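Local coordinates for protein ORF10 (Moritella marina, PDB 6RIW) that forms the ketosynthase-chain length factor part of a polyunsaturated fatty acid synthase and probably carries out the condensation that lengthens the acyl chain, at residues Asn701-Leu704 with Arg705-Gly709; Gly835-Phe838 with Asn839-Gly842. All coordinates share one frame; numbering follows the deposited sequence.

Contact 1: residues Asn701-Leu704 with Arg705-Gly709; sequences NITL and RQHYG
N701 and R705, one helical turn apart, join side chain to side chain: the amide OD1 of N701 takes the N-H of R705 NE at 3.0 Å in a nearly straight bond (165°). OD1 lies close to the guanidinium plane, yet the amide is turned 64° from it. With chi1 at -172°, the N701 amide swings beside its own carbonyl carbon, toward the arginine, and R705 bends at chi2 to bring NE back along the helix. Asparagine suits the place because OD1 accepts from the arginine and a water that also accepts from R705 NH2, while ND2 donates to S696 O. L704, just before R705, points its side chain the same way, and its branched end sets CD2 3.9 Å above one guanidinium face, toward the rim. Shortening R705 to an alanine is likely to leave N701 OD1 without the NE donor and L704 CD2 without the flat group beneath it. The contact lies on the last turns of helix 699-706 and the loop beyond, in the second ketosynthase-like, thiolase-fold half of the didomain. The backbone pattern changes there: R705 N and Q706 N reach back four residues, H707 N three, to L704 O at 3.0 Å. T703 O stands 3.3 Å from the plane over one face of the H707 ring, toward its rim; H707 ND1 is held by Q956 N. L704 CD1 meets Y708 CE2 at 3.8 Å, the branched leucine crossing the tyrosine side chain, whose OH extends to D167 in the first ketosynthase half.

Contact 2: residues Gly835-Phe838 with Asn839-Gly842; sequences GHTF and NASG
The H836 and F838 rings each present a face to the other, while the hydroxyl of S841 approaches the imidazole obliquely. CE1 of F838 sits 3.6 Å above the centre of the imidazole, and ND1 of H836 lies over the centre of the phenyl ring; W739 adds an edge-to-face pair with F838. The G835-G842 sequence probably corresponds to the Gly-His segment that carries an active-site histidine in ketosynthases of the thiolase fold, and it leads into helix 841-854. H836 keeps CG anti to the backbone N (chi1 -163°), which lets its ND1 accept the N-H of F838 at 3.1 Å, with the donor tilted a little from the ring plane. Histidine suits the place because one flat group offers both an acceptor nitrogen and a face for the phenylalanine. F838 has positive phi (48°), unusual for a residue with a side chain, and N839 N then bonds to D694. The chain turns in 3-10 fashion here, A840 N bonding to T837 O at 2.9 Å. The carbonyl of F838 is gripped twice by S841, from its backbone N at 2.9 Å, well above the carbonyl plane, and from its OG. Serine adds this second bond because OG lies between its own N and carbonyl carbon: it donates in the carbonyl plane, on a lone pair of F838 O, at 2.7 Å.

Both contacts are buried and meet directly inside the second ketosynthase-like half: F838 CE1 of contact 2 packs on R705 CD of contact 1 at 3.5 Å, with N701 ND2 against F838 CD2 close by. Their centres are 14 Å apart. Contact 1 runs from helix 699-706 into the loop that follows, where an amide-guanidinium pair and two bridging waters serve polar groups and the partly exposed Y708 reaches toward the other half. Contact 2 opens helix 841-854; its polar bonds are made chiefly by backbone carbonyls, one serine and one imidazole, around an aromatic pair. W739 is shared, touching R705 and F838 and bonding through NE1 to G709 O.

Contact 1: residues Asn701-Leu704 with Arg705-Gly709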
loop_
_atom_site.group_PDB
_atom_site.type_symbol
_atom_site.label_atom_id
_atom_site.label_comp_id
_atom_site.label_asym_id
_atom_site.label_seq_id
_atom_site.Cartn_x
_atom_site.Cartn_y
_atom_site.Cartn_z
ATOM N N ASN A 701 -11.673 -11.544 -4.052
ATOM C CA ASN A 701 -12.159 -11.037 -2.774
ATOM C C ASN A 701 -13.241 -11.923 -2.187
ATOM O O ASN A 701 -13.284 -12.114 -0.972
ATOM C CB ASN A 701 -12.681 -9.611 -2.870
ATOM C CG ASN A 701 -12.984 -9.046 -1.490
ATOM O OD1 ASN A 701 -12.074 -8.923 -0.661
ATOM N ND2 ASN A 701 -14.249 -8.745 -1.219
ATOM N N ILE A 702 -14.138 -12.466 -3.013
ATOM C CA ILE A 702 -15.154 -13.353 -2.450
ATOM C C ILE A 702 -14.485 -14.577 -1.814
ATOM O O ILE A 702 -14.816 -14.980 -0.683
ATOM C CB ILE A 702 -16.193 -13.753 -3.521
ATOM C CG1 ILE A 702 -17.381 -12.784 -3.555
ATOM C CG2 ILE A 702 -16.841 -15.111 -3.124
ATOM C CD1 ILE A 702 -17.027 -11.337 -3.797
ATOM N N THR A 703 -13.515 -15.158 -2.517
ATOM C CA THR A 703 -12.706 -16.260 -1.989
ATOM C C THR A 703 -12.054 -15.903 -0.655
ATOM O O THR A 703 -12.131 -16.667 0.318
ATOM C CB THR A 703 -11.614 -16.614 -3.008
ATOM O OG1 THR A 703 -12.220 -17.049 -4.223
ATOM C CG2 THR A 703 -10.708 -17.728 -2.477
ATOM N N LEU A 704 -11.399 -14.747 -0.597
ATOM C CA LEU A 704 -10.722 -14.328 0.627
ATOM C C LEU A 704 -11.700 -14.153 1.785
ATOM O O LEU A 704 -11.466 -14.653 2.895
ATOM C CB LEU A 704 -9.960 -13.018 0.365
ATOM C CG LEU A 704 -9.356 -12.358 1.612
ATOM C CD1 LEU A 704 -8.383 -13.335 2.308
ATOM C CD2 LEU A 704 -8.654 -11.050 1.258
ATOM N N ARG A 705 -12.780 -13.390 1.571
ATOM C CA ARG A 705 -13.619 -13.034 2.706
ATOM C C ARG A 705 -14.444 -14.204 3.186
ATOM O O ARG A 705 -14.786 -14.245 4.372
ATOM C CB ARG A 705 -14.525 -11.844 2.353
ATOM C CG ARG A 705 -13.718 -10.627 1.822
ATOM C CD ARG A 705 -12.718 -10.096 2.852
ATOM N NE ARG A 705 -11.907 -9.008 2.285
ATOM C CZ ARG A 705 -11.044 -8.264 2.975
ATOM N NH1 ARG A 705 -10.867 -8.453 4.289
ATOM N NH2 ARG A 705 -10.352 -7.315 2.342
ATOM N N GLN A 706 -14.706 -15.187 2.320
ATOM C CA GLN A 706 -15.341 -16.420 2.791
ATOM C C GLN A 706 -14.538 -17.106 3.889
ATOM O O GLN A 706 -15.112 -17.867 4.678
ATOM C CB GLN A 706 -15.529 -17.406 1.632
ATOM C CG GLN A 706 -16.801 -17.178 0.837
ATOM C CD GLN A 706 -17.247 -18.454 0.162
ATOM O OE1 GLN A 706 -18.395 -18.854 0.300
ATOM N NE2 GLN A 706 -16.315 -19.137 -0.542
ATOM N N HIS A 707 -13.214 -16.905 3.928
ATOM C CA HIS A 707 -12.403 -17.482 4.999
ATOM C C HIS A 707 -12.726 -16.896 6.367
ATOM O O HIS A 707 -12.409 -17.531 7.372
ATOM C CB HIS A 707 -10.894 -17.298 4.739
ATOM C CG HIS A 707 -10.407 -17.961 3.490
ATOM N ND1 HIS A 707 -10.662 -19.283 3.208
ATOM C CD2 HIS A 707 -9.692 -17.481 2.439
ATOM C CE1 HIS A 707 -10.121 -19.596 2.041
ATOM N NE2 HIS A 707 -9.538 -18.519 1.545
ATOM N N TYR A 708 -13.399 -15.736 6.429
ATOM C CA TYR A 708 -13.718 -15.077 7.693
ATOM C C TYR A 708 -15.172 -15.211 8.109
ATOM O O TYR A 708 -15.479 -15.034 9.297
ATOM C CB TYR A 708 -13.337 -13.588 7.617
ATOM C CG TYR A 708 -11.860 -13.449 7.325
ATOM C CD1 TYR A 708 -10.909 -13.671 8.321
ATOM C CD2 TYR A 708 -11.416 -13.141 6.046
ATOM C CE1 TYR A 708 -9.518 -13.567 8.043
ATOM C CE2 TYR A 708 -10.050 -13.028 5.761
ATOM C CZ TYR A 708 -9.111 -13.247 6.758
ATOM O OH TYR A 708 -7.774 -13.117 6.433
ATOM N N GLY A 709 -16.055 -15.538 7.181
ATOM C CA GLY A 709 -17.445 -15.773 7.498
ATOM C C GLY A 709 -18.263 -15.968 6.235
ATOM O O GLY A 709 -17.840 -15.584 5.140
HETATM O O HOH W 1 -10.415 -6.289 -0.388
HETATM O O HOH W 2 -13.201 -19.307 0.126
#

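Contact 2: residues Gly835-Phe838 with Asn839-Gly842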
loop_
_atom_site.group_PDB
_atom_site.type_symbol
_atom_site.label_atom_id
_atom_site.label_comp_id
_atom_site.label_asym_id
_atom_site.label_seq_id
_atom_site.Cartn_x
_atom_site.Cartn_y
_atom_site.Cartn_z
ATOM N N GLY A 835 -23.866 -2.973 0.053
ATOM C CA GLY A 835 -22.995 -4.097 0.398
ATOM C C GLY A 835 -21.707 -3.667 1.112
ATOM O O GLY A 835 -21.501 -2.509 1.455
ATOM N N HIS A 836 -20.842 -4.654 1.375
ATOM C CA HIS A 836 -19.623 -4.456 2.159
ATOM C C HIS A 836 -18.488 -4.142 1.194
ATOM O O HIS A 836 -18.068 -5.015 0.433
ATOM C CB HIS A 836 -19.302 -5.718 2.962
ATOM C CG HIS A 836 -18.331 -5.503 4.081
ATOM N ND1 HIS A 836 -17.308 -4.580 4.011
ATOM C CD2 HIS A 836 -18.247 -6.067 5.311
ATOM C CE1 HIS A 836 -16.629 -4.587 5.148
ATOM N NE2 HIS A 836 -17.175 -5.484 5.955
ATOM N N THR A 837 -17.976 -2.905 1.214
ATOM C CA THR A 837 -16.928 -2.522 0.277
ATOM C C THR A 837 -15.538 -2.524 0.921
ATOM O O THR A 837 -14.612 -1.895 0.392
ATOM C CB THR A 837 -17.254 -1.165 -0.370
ATOM O OG1 THR A 837 -17.326 -0.134 0.637
ATOM C CG2 THR A 837 -18.625 -1.236 -1.089
ATOM N N PHE A 838 -15.391 -3.214 2.060
ATOM C CA PHE A 838 -14.115 -3.540 2.686
ATOM C C PHE A 838 -13.166 -2.348 2.808
ATOM O O PHE A 838 -13.378 -1.483 3.668
ATOM C CB PHE A 838 -13.532 -4.760 1.947
ATOM C CG PHE A 838 -14.314 -6.000 2.293
ATOM C CD1 PHE A 838 -14.161 -6.562 3.568
ATOM C CD2 PHE A 838 -15.322 -6.474 1.457
ATOM C CE1 PHE A 838 -14.951 -7.660 3.950
ATOM C CE2 PHE A 838 -16.135 -7.573 1.847
ATOM C CZ PHE A 838 -15.943 -8.148 3.083
ATOM N N ASN A 839 -12.113 -2.264 1.992
ATOM C CA ASN A 839 -11.176 -1.154 2.236
ATOM C C ASN A 839 -11.781 0.218 1.954
ATOM O O ASN A 839 -11.242 1.231 2.425
ATOM C CB ASN A 839 -9.905 -1.359 1.413
ATOM C CG ASN A 839 -9.143 -2.583 1.873
ATOM O OD1 ASN A 839 -8.829 -2.697 3.042
ATOM N ND2 ASN A 839 -8.865 -3.516 0.959
ATOM N N ALA A 840 -12.870 0.292 1.204
ATOM C CA ALA A 840 -13.565 1.557 1.010
ATOM C C ALA A 840 -14.771 1.730 1.938
ATOM O O ALA A 840 -15.506 2.719 1.804
ATOM C CB ALA A 840 -14.008 1.668 -0.463
ATOM N N SER A 841 -15.023 0.789 2.860
ATOM C CA SER A 841 -16.297 0.803 3.590
ATOM C C SER A 841 -16.459 2.044 4.460
ATOM O O SER A 841 -17.584 2.509 4.670
ATOM C CB SER A 841 -16.445 -0.448 4.470
ATOM O OG SER A 841 -15.319 -0.609 5.316
ATOM N N GLY A 842 -15.368 2.579 5.006
ATOM C CA GLY A 842 -15.491 3.813 5.781
ATOM C C GLY A 842 -15.993 4.986 4.961
ATOM O O GLY A 842 -16.702 5.859 5.485
#